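Local coordinates for protein involved in catabolism of external DNA (Legionella pneumophila subsp. pneumophila, PDB 2OO3) that probably methylates the N6 position of adenine 2030 in 23S ribosomal RNA, using S-adenosyl-L-methionine as the methyl donor, at residues 68-73 and 86-91; 184-189 and 214-219. One frame throughout, in Å; residues are numbered along the deposited sequence. Where two conformers were deposited one is given.

Contact 1. Residues 68-73 and 86-91; sequences PVWLDR and VIKQIN
Trp70 and Ile87 join two short helices, 66-71 and 81-90, in the insertion that separates strands 38-41 and 115-119 of the Rossmann-like methyltransferase fold. The contact illustrates how one large aromatic side chain can fill the space between two helices, whose nearest CA atoms, those of Trp70 and Ile87, are 8.4 Å apart. The six-membered part of the indole does the touching. Ile87 offers its CG2 methyl, which comes obliquely to Trp70 CE3 at 3.6 Å and lies equally near CZ3. With chi1 at 173°, Trp70 CG is anti to the backbone N, and the ring is carried outward to the second helix, where CH2 comes within 3.6 Å of Lys88 CA.

The ring is fixed from several directions. Its NE1 donates to the backbone oxygen of Ser94, while Arg73 NH1 lies over the rim of one face of the indole, and Trp70 CZ2 sits 3.8 Å above the centre of the Arg73 guanidinium. Arg73 NH1 also donates to Trp70 O at 3.0 Å, a fairly straight bond of 163°, and the backbone N of Arg73 reaches the same oxygen from the opposite face of the carbonyl. Lys88 bends at chi3 beside this cationic group, its NZ 4.9 Å from Arg73 NE; the like charges would be expected to repel mildly. Behind Ile87, Pro100 and Leu96 continue the apolar packing, and the Ile87 side chain is about 7 Å from that of His20, predicted to be part of the S-adenosyl-L-methionine binding site. The end of helix 81-90 is tied by Asn91, whose ND2 donates to Ile87 O at 2.9 Å and also bonds to Tyr98 O, while its OD1 accepts from Ser97 N.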
ATOM      1  N   PRO A  68     -11.009   4.634 -14.495  1.00 11.00           N
ATOM      2  CA  PRO A  68     -10.707   3.995 -15.807  1.00 11.71           C
ATOM      3  C   PRO A  68     -10.395   2.497 -15.697  1.00 11.76           C
ATOM      4  O   PRO A  68     -10.712   1.711 -16.601  1.00 11.67           O
ATOM      5  CB  PRO A  68      -9.448   4.746 -16.297  1.00 10.94           C
ATOM      6  CG  PRO A  68      -9.440   6.054 -15.511  1.00 12.60           C
ATOM      7  CD  PRO A  68     -10.059   5.718 -14.173  1.00 10.71           C
ATOM      8  N   VAL A  69      -9.789   2.111 -14.578  1.00 11.18           N
ATOM      9  CA  VAL A  69      -9.387   0.733 -14.347  1.00 11.08           C
ATOM     10  C   VAL A  69     -10.661  -0.075 -14.108  1.00 12.33           C
ATOM     11  O   VAL A  69     -10.856  -1.161 -14.717  1.00 12.18           O
ATOM     12  CB  VAL A  69      -8.361   0.635 -13.145  1.00 10.48           C
ATOM     13  CG1 VAL A  69      -8.096  -0.801 -12.755  1.00 11.58           C
ATOM     14  CG2 VAL A  69      -7.041   1.293 -13.512  1.00 10.23           C
ATOM     15  N   TRP A  70     -11.532   0.465 -13.253  1.00 12.06           N
ATOM     16  CA  TRP A  70     -12.794  -0.165 -12.914  1.00 12.66           C
ATOM     17  C   TRP A  70     -13.717  -0.308 -14.121  1.00 13.72           C
ATOM     18  O   TRP A  70     -14.293  -1.375 -14.346  1.00 13.54           O
ATOM     19  CB  TRP A  70     -13.530   0.644 -11.848  1.00 13.33           C
ATOM     20  CG  TRP A  70     -14.964   0.169 -11.539  1.00 12.33           C
ATOM     21  CD1 TRP A  70     -16.134   0.816 -11.877  1.00 14.07           C
ATOM     22  CD2 TRP A  70     -15.362  -1.020 -10.809  1.00 13.13           C
ATOM     23  NE1 TRP A  70     -17.218   0.100 -11.417  1.00 13.67           N
ATOM     24  CE2 TRP A  70     -16.779  -1.026 -10.763  1.00 13.88           C
ATOM     25  CE3 TRP A  70     -14.655  -2.081 -10.204  1.00 12.38           C
ATOM     26  CZ2 TRP A  70     -17.512  -2.033 -10.105  1.00 13.33           C
ATOM     27  CZ3 TRP A  70     -15.385  -3.099  -9.560  1.00 13.83           C
ATOM     28  CH2 TRP A  70     -16.804  -3.060  -9.523  1.00 13.79           C
ATOM     29  N   LEU A  71     -13.865   0.771 -14.878  1.00 13.14           N
ATOM     30  CA  LEU A  71     -14.716   0.734 -16.060  1.00 14.77           C
ATOM     31  C   LEU A  71     -14.264  -0.334 -17.054  1.00 15.88           C
ATOM     32  O   LEU A  71     -15.106  -0.965 -17.701  1.00 16.50           O
ATOM     33  CB  LEU A  71     -14.758   2.111 -16.735  1.00 14.31           C
ATOM     34  CG  LEU A  71     -15.564   3.150 -15.949  1.00 13.98           C
ATOM     35  CD1 LEU A  71     -15.499   4.497 -16.614  1.00 16.30           C
ATOM     36  CD2 LEU A  71     -17.011   2.722 -15.754  1.00 17.70           C
ATOM     37  N   ASP A  72     -12.952  -0.533 -17.172  1.00 15.62           N
ATOM     38  CA  ASP A  72     -12.397  -1.519 -18.103  1.00 16.74           C
ATOM     39  C   ASP A  72     -12.065  -2.857 -17.468  1.00 17.33           C
ATOM     40  O   ASP A  72     -11.235  -3.605 -18.002  1.00 17.26           O
ATOM     41  CB  ASP A  72     -11.129  -0.978 -18.768  1.00 16.84           C
ATOM     42  CG  ASP A  72     -10.893  -1.579 -20.144  1.00 19.19           C
ATOM     43  OD1 ASP A  72     -11.894  -1.931 -20.809  1.00 21.63           O
ATOM     44  OD2 ASP A  72      -9.718  -1.693 -20.554  1.00 16.58           O
ATOM     45  N   ARG A  73     -12.713  -3.177 -16.349  1.00 17.39           N
ATOM     46  CA  ARG A  73     -12.275  -4.298 -15.523  1.00 18.82           C
ATOM     47  C   ARG A  73     -12.285  -5.667 -16.240  1.00 20.54           C
ATOM     48  O   ARG A  73     -11.480  -6.550 -15.910  1.00 20.21           O
ATOM     49  CB  ARG A  73     -13.065  -4.358 -14.213  1.00 17.72           C
ATOM     50  CG  ARG A  73     -14.536  -4.630 -14.356  1.00 19.00           C
ATOM     51  CD  ARG A  73     -15.265  -4.306 -13.051  1.00 18.50           C
ATOM     52  NE  ARG A  73     -16.717  -4.434 -13.164  1.00 18.72           N
ATOM     53  CZ  ARG A  73     -17.539  -3.485 -13.605  1.00 19.87           C
ATOM     54  NH1 ARG A  73     -17.072  -2.312 -14.012  1.00 17.99           N
ATOM     55  NH2 ARG A  73     -18.848  -3.714 -13.653  1.00 21.89           N
ATOM     56  N   VAL A  86     -12.532  -7.014  -4.499  1.00  8.08           N
ATOM     57  CA  VAL A  86     -12.843  -6.240  -3.280  1.00  7.23           C
ATOM     58  C   VAL A  86     -13.659  -4.963  -3.594  1.00  7.83           C
ATOM     59  O   VAL A  86     -14.596  -4.589  -2.847  1.00  8.13           O
ATOM     60  CB  VAL A  86     -11.554  -5.904  -2.474  1.00  7.13           C
ATOM     61  CG1 VAL A  86     -11.856  -5.019  -1.273  1.00  7.53           C
ATOM     62  CG2 VAL A  86     -10.879  -7.174  -2.016  1.00  5.74           C
ATOM     63  N   ILE A  87     -13.296  -4.284  -4.677  1.00  6.99           N
ATOM     64  CA  ILE A  87     -14.013  -3.085  -5.101  1.00  8.14           C
ATOM     65  C   ILE A  87     -15.451  -3.458  -5.519  1.00  8.64           C
ATOM     66  O   ILE A  87     -16.411  -2.720  -5.241  1.00  8.44           O
ATOM     67  CB  ILE A  87     -13.261  -2.380  -6.239  1.00  8.50           C
ATOM     68  CG1 ILE A  87     -11.920  -1.845  -5.703  1.00  9.31           C
ATOM     69  CG2 ILE A  87     -14.051  -1.175  -6.818  1.00  8.06           C
ATOM     70  CD1 ILE A  87     -10.964  -1.754  -6.733  1.00  9.36           C
ATOM     71  N   LYS A  88     -15.580  -4.600  -6.183  1.00  8.64           N
ATOM     72  CA  LYS A  88     -16.909  -5.138  -6.526  1.00 11.02           C
ATOM     73  C   LYS A  88     -17.725  -5.370  -5.249  1.00  9.78           C
ATOM     74  O   LYS A  88     -18.898  -4.991  -5.186  1.00 10.94           O
ATOM     75  CB  LYS A  88     -16.750  -6.455  -7.295  1.00 10.40           C
ATOM     76  CG  LYS A  88     -18.043  -6.949  -7.954  1.00 15.55           C
ATOM     77  CD  LYS A  88     -17.753  -8.118  -8.964  1.00 15.09           C
ATOM     78  CE  LYS A  88     -16.981  -7.665 -10.215  1.00 19.10           C
ATOM     79  NZ  LYS A  88     -16.627  -8.863 -11.114  1.00 21.65           N
ATOM     80  N   GLN A  89     -17.097  -5.974  -4.236  1.00  9.84           N
ATOM     81  CA  GLN A  89     -17.782  -6.387  -3.010  1.00  9.55           C
ATOM     82  C   GLN A  89     -18.326  -5.215  -2.253  1.00  9.30           C
ATOM     83  O   GLN A  89     -19.458  -5.256  -1.778  1.00  7.84           O
ATOM     84  CB  GLN A  89     -16.811  -7.090  -2.067  1.00 10.86           C
ATOM     85  CG  GLN A  89     -17.495  -7.657  -0.820  1.00 13.68           C
ATOM     86  CD  GLN A  89     -16.523  -7.842   0.285  1.00 16.41           C
ATOM     87  OE1 GLN A  89     -16.206  -6.908   0.987  1.00 17.89           O
ATOM     88  NE2 GLN A  89     -16.006  -9.053   0.424  1.00 19.59           N
ATOM     89  N   ILE A  90     -17.500  -4.176  -2.091  1.00  8.77           N
ATOM     90  CA  ILE A  90     -17.905  -3.024  -1.264  1.00  8.42           C
ATOM     91  C   ILE A  90     -19.065  -2.211  -1.916  1.00  9.60           C
ATOM     92  O   ILE A  90     -19.862  -1.563  -1.218  1.00  9.06           O
ATOM     93  CB  ILE A  90     -16.659  -2.127  -0.885  1.00  7.91           C
ATOM     94  CG1 ILE A  90     -16.967  -1.168   0.288  1.00  7.01           C
ATOM     95  CG2 ILE A  90     -16.166  -1.350  -2.069  1.00  6.34           C
ATOM     96  CD1 ILE A  90     -15.669  -0.531   0.886  1.00  8.83           C
ATOM     97  N   ASN A  91     -19.149  -2.248  -3.244  1.00  9.24           N
ATOM     98  CA  ASN A  91     -20.102  -1.448  -3.979  1.00 10.45           C
ATOM     99  C   ASN A  91     -21.385  -2.211  -4.268  1.00 12.21           C
ATOM    100  O   ASN A  91     -21.310  -3.389  -4.641  1.00 11.64           O
ATOM    101  CB  ASN A  91     -19.485  -0.997  -5.296  1.00 10.35           C
ATOM    102  CG  ASN A  91     -18.618   0.194  -5.114  1.00 11.03           C
ATOM    103  OD1 ASN A  91     -19.133   1.262  -4.838  1.00  9.91           O
ATOM    104  ND2 ASN A  91     -17.290   0.023  -5.210  1.00  6.66           N
TER

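Contact 2. Residues 184-189 and 214-219; sequences NAYSKF and REISSK. With SO4 (sulfate ion), chain C.
Ser217 OG, beside the hydroxyl end of Tyr186, is gripped by three hydrogen bonds. It donates to sulfate O1 at 2.7 Å, and it accepts from a bridging water at 2.8 Å and from the backbone N of Lys219 at 3.1 Å, the last closing an ST turn where the chain leaves helix 203-216. OG lies anti to the Ser217 backbone N (chi1 177°), a setting that lets it face the anion and the turn together. Lys219 bends at chi3 and chi4, and its NZ comes back to sulfate O1 at 2.9 Å while also donating to the water. That water in turn donates to O1 at 3.2 Å and lies at the edge of the Tyr186 ring, in its plane, near OH, although the modelled separation there is too short to be trusted.

Toward the CB end of the tyrosine the contact is apolar. Ile216 CG2 sits 3.6 Å from Tyr186 CG in an off-centre CH-pi contact, its direction 30° from the ring normal, and Ile243 of strand 237-243 packs against both side chains. The tyrosine thus bridges helices 174-188 and 203-216, apolar near CB and CG and polar at the hydroxyl.

Sulfate O4 receives the backbone N-H of Ser218 in a nearly straight bond of 169°, and Lys278 NZ adds a second ammonium group. The ion probably came from the crystallisation liquor and lies away from the predicted cofactor site, but two lysines, serine hydroxyls and a main-chain N-H converging on it are consistent with a locally positive, donor-rich patch that could accept an anion.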
ATOM      1  N   ASN A 184      14.894   0.703  12.420  1.00  9.24           N
ATOM      2  CA  ASN A 184      14.871   0.188  13.797  1.00 11.12           C
ATOM      3  C   ASN A 184      14.089  -1.121  13.864  1.00 11.06           C
ATOM      4  O   ASN A 184      14.543  -2.084  14.483  1.00  9.16           O
ATOM      5  CB  ASN A 184      14.223   1.188  14.762  1.00 11.64           C
ATOM      6  CG  ASN A 184      13.974   0.586  16.146  1.00 18.10           C
ATOM      7  OD1 ASN A 184      12.811   0.414  16.585  1.00 21.56           O
ATOM      8  ND2 ASN A 184      15.069   0.228  16.833  1.00 19.09           N
ATOM      9  N   ALA A 185      12.919  -1.117  13.210  1.00 10.32           N
ATOM     10  CA  ALA A 185      12.030  -2.267  13.136  1.00  9.47           C
ATOM     11  C   ALA A 185      12.769  -3.439  12.497  1.00  9.26           C
ATOM     12  O   ALA A 185      12.752  -4.533  13.026  1.00  8.28           O
ATOM     13  CB  ALA A 185      10.784  -1.904  12.325  1.00  9.45           C
ATOM     14  N   TYR A 186      13.425  -3.188  11.364  1.00  9.78           N
ATOM     15  CA  TYR A 186      14.151  -4.212  10.636  1.00 10.84           C
ATOM     16  C   TYR A 186      15.249  -4.835  11.510  1.00 12.15           C
ATOM     17  O   TYR A 186      15.466  -6.056  11.448  1.00 11.35           O
ATOM     18  CB  TYR A 186      14.756  -3.624   9.355  1.00 10.66           C
ATOM     19  CG  TYR A 186      15.487  -4.636   8.514  1.00 11.77           C
ATOM     20  CD1 TYR A 186      14.811  -5.426   7.572  1.00  9.48           C
ATOM     21  CD2 TYR A 186      16.865  -4.818   8.664  1.00 11.82           C
ATOM     22  CE1 TYR A 186      15.492  -6.352   6.819  1.00 11.60           C
ATOM     23  CE2 TYR A 186      17.543  -5.718   7.905  1.00 12.34           C
ATOM     24  CZ  TYR A 186      16.856  -6.482   6.993  1.00 12.74           C
ATOM     25  OH  TYR A 186      17.552  -7.402   6.266  1.00 13.44           O
ATOM     26  N   SER A 187      15.933  -4.016  12.327  1.00 13.17           N
ATOM     27  CA  SER A 187      16.999  -4.562  13.195  1.00 15.32           C
ATOM     28  C   SER A 187      16.472  -5.642  14.159  1.00 15.50           C
ATOM     29  O   SER A 187      17.197  -6.572  14.481  1.00 16.29           O
ATOM     30  CB  SER A 187      17.741  -3.463  13.969  1.00 15.84           C
ATOM     31  OG  SER A 187      16.921  -2.881  14.970  1.00 18.20           O
ATOM     32  N   LYS A 188      15.211  -5.510  14.580  1.00 15.63           N
ATOM     33  CA  LYS A 188      14.554  -6.430  15.531  1.00 15.47           C
ATOM     34  C   LYS A 188      13.814  -7.570  14.827  1.00 13.88           C
ATOM     35  O   LYS A 188      13.569  -8.608  15.419  1.00 12.47           O
ATOM     36  CB  LYS A 188      13.506  -5.674  16.360  1.00 16.02           C
ATOM     37  CG  LYS A 188      14.046  -4.614  17.303  1.00 18.93           C
ATOM     38  CD  LYS A 188      12.879  -3.802  17.852  1.00 23.35           C
ATOM     39  CE  LYS A 188      13.031  -3.637  19.352  1.00 29.82           C
ATOM     40  NZ  LYS A 188      11.702  -3.520  20.000  1.00 32.31           N
ATOM     41  N   PHE A 189      13.445  -7.360  13.566  1.00 12.35           N
ATOM     42  CA  PHE A 189      12.662  -8.352  12.848  1.00 10.29           C
ATOM     43  C   PHE A 189      13.064  -8.307  11.377  1.00  9.31           C
ATOM     44  O   PHE A 189      12.350  -7.771  10.540  1.00  9.10           O
ATOM     45  CB  PHE A 189      11.173  -8.038  13.049  1.00  8.47           C
ATOM     46  CG  PHE A 189      10.250  -9.069  12.479  1.00  9.12           C
ATOM     47  CD1 PHE A 189      10.516 -10.429  12.634  1.00  9.92           C
ATOM     48  CD2 PHE A 189       9.099  -8.678  11.787  1.00  9.37           C
ATOM     49  CE1 PHE A 189       9.647 -11.395  12.116  1.00 10.66           C
ATOM     50  CE2 PHE A 189       8.222  -9.632  11.271  1.00  9.28           C
ATOM     51  CZ  PHE A 189       8.498 -10.981  11.435  1.00  8.93           C
ATOM     52  N   ARG A 214      17.657   2.575   1.170  1.00 11.16           N
ATOM     53  CA  ARG A 214      18.649   1.692   0.555  1.00 12.73           C
ATOM     54  C   ARG A 214      19.636   1.142   1.572  1.00 13.05           C
ATOM     55  O   ARG A 214      20.032  -0.010   1.474  1.00 13.39           O
ATOM     56  CB  ARG A 214      19.352   2.386  -0.608  1.00 13.32           C
ATOM     57  CG  ARG A 214      19.894   1.442  -1.648  1.00 17.44           C
ATOM     58  CD  ARG A 214      19.763   2.012  -3.101  1.00 25.51           C
ATOM     59  NE  ARG A 214      20.012   3.448  -3.168  1.00 28.12           N
ATOM     60  CZ  ARG A 214      19.154   4.361  -3.636  1.00 30.28           C
ATOM     61  NH1 ARG A 214      17.975   3.996  -4.151  1.00 30.07           N
ATOM     62  NH2 ARG A 214      19.502   5.654  -3.628  1.00 28.00           N
ATOM     63  N   GLU A 215      19.972   1.927   2.585  1.00 13.02           N
ATOM     64  CA  GLU A 215      20.904   1.487   3.631  1.00 15.17           C
ATOM     65  C   GLU A 215      20.421   0.335   4.532  1.00 13.60           C
ATOM     66  O   GLU A 215      21.240  -0.358   5.150  1.00 13.86           O
ATOM     67  CB  GLU A 215      21.322   2.696   4.476  1.00 14.93           C
ATOM     68  CG  GLU A 215      22.086   3.751   3.636  1.00 18.70           C
ATOM     69  CD  GLU A 215      22.310   5.069   4.371  1.00 19.95           C
ATOM     70  OE1 GLU A 215      21.915   5.188   5.562  1.00 26.55           O
ATOM     71  OE2 GLU A 215      22.869   6.001   3.749  1.00 25.57           O
ATOM     72  N   ILE A 216      19.105   0.132   4.610  1.00 12.08           N
ATOM     73  CA  ILE A 216      18.523  -0.828   5.551  1.00 10.71           C
ATOM     74  C   ILE A 216      18.809  -2.281   5.142  1.00 10.88           C
ATOM     75  O   ILE A 216      19.222  -3.112   5.970  1.00 10.53           O
ATOM     76  CB  ILE A 216      17.016  -0.579   5.710  1.00 10.93           C
ATOM     77  CG1 ILE A 216      16.791   0.841   6.256  1.00 10.49           C
ATOM     78  CG2 ILE A 216      16.364  -1.651   6.631  1.00 12.34           C
ATOM     79  CD1 ILE A 216      15.314   1.262   6.315  1.00  9.83           C
ATOM     80  N   SER A 217      18.620  -2.567   3.859  1.00  9.95           N
ATOM     81  CA  SER A 217      18.724  -3.905   3.333  1.00 10.39           C
ATOM     82  C   SER A 217      18.854  -3.873   1.827  1.00 10.24           C
ATOM     83  O   SER A 217      18.271  -3.028   1.144  1.00 10.93           O
ATOM     84  CB  SER A 217      17.487  -4.737   3.738  1.00 10.74           C
ATOM     85  OG  SER A 217      17.565  -6.027   3.170  1.00 11.05           O
ATOM     86  N   SER A 218      19.639  -4.805   1.318  1.00 10.66           N
ATOM     87  CA  SER A 218      19.820  -4.998  -0.104  0.50 11.41           C
ATOM     88  C   SER A 218      18.835  -6.023  -0.663  1.00 10.62           C
ATOM     89  O   SER A 218      18.793  -6.266  -1.889  1.00 11.51           O
ATOM     90  CB  SER A 218      21.225  -5.529  -0.340  0.50 11.62           C
ATOM     91  OG  SER A 218      21.386  -6.666   0.485  0.50 14.62           O
ATOM     92  N   LYS A 219      18.042  -6.651   0.200  1.00 10.30           N
ATOM     93  CA  LYS A 219      17.030  -7.584  -0.329  1.00 11.67           C
ATOM     94  C   LYS A 219      15.771  -6.743  -0.499  1.00 10.82           C
ATOM     95  O   LYS A 219      14.848  -6.789   0.344  1.00  9.91           O
ATOM     96  CB  LYS A 219      16.743  -8.745   0.627  1.00 11.28           C
ATOM     97  CG  LYS A 219      17.904  -9.723   0.842  1.00 16.01           C
ATOM     98  CD  LYS A 219      17.405 -10.941   1.639  1.00 16.80           C
ATOM     99  CE  LYS A 219      18.339 -11.294   2.766  1.00 25.97           C
ATOM    100  NZ  LYS A 219      18.167 -10.402   3.949  1.00 27.38           N
TER
HETATM  101  S   SO4 C 302      20.881  -7.556   3.877  1.00 48.92           S
HETATM  102  O1  SO4 C 302      19.530  -7.868   3.427  1.00 48.25           O
HETATM  103  O2  SO4 C 302      20.815  -7.115   5.271  1.00 51.05           O
HETATM  104  O3  SO4 C 302      21.691  -8.769   3.778  1.00 49.03           O
HETATM  105  O4  SO4 C 302      21.475  -6.483   3.089  1.00 47.97           O
HETATM  106  O   HOH W   1      16.502  -8.374   4.301  1.00 20.56           O

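In the fold
From the N terminus, helix 14-30 and strand 38-41 come first, and then the chain enters the insertion, where contact 1 closes a short loop of 12 residues. The chain continues through parallel strands 115-119, 139-142 and 161-165 before contact 2 closes a longer loop that runs from helix 174-188 through strand 193-200 to helix 203-216. The two loops follow in series, neither nesting nor crossing. Contact 1 ties together helices of the insertion, whereas contact 2 joins two helices that pack on the central sheet. Their centres are 35 Å apart, on opposite sides of the centre of the chain.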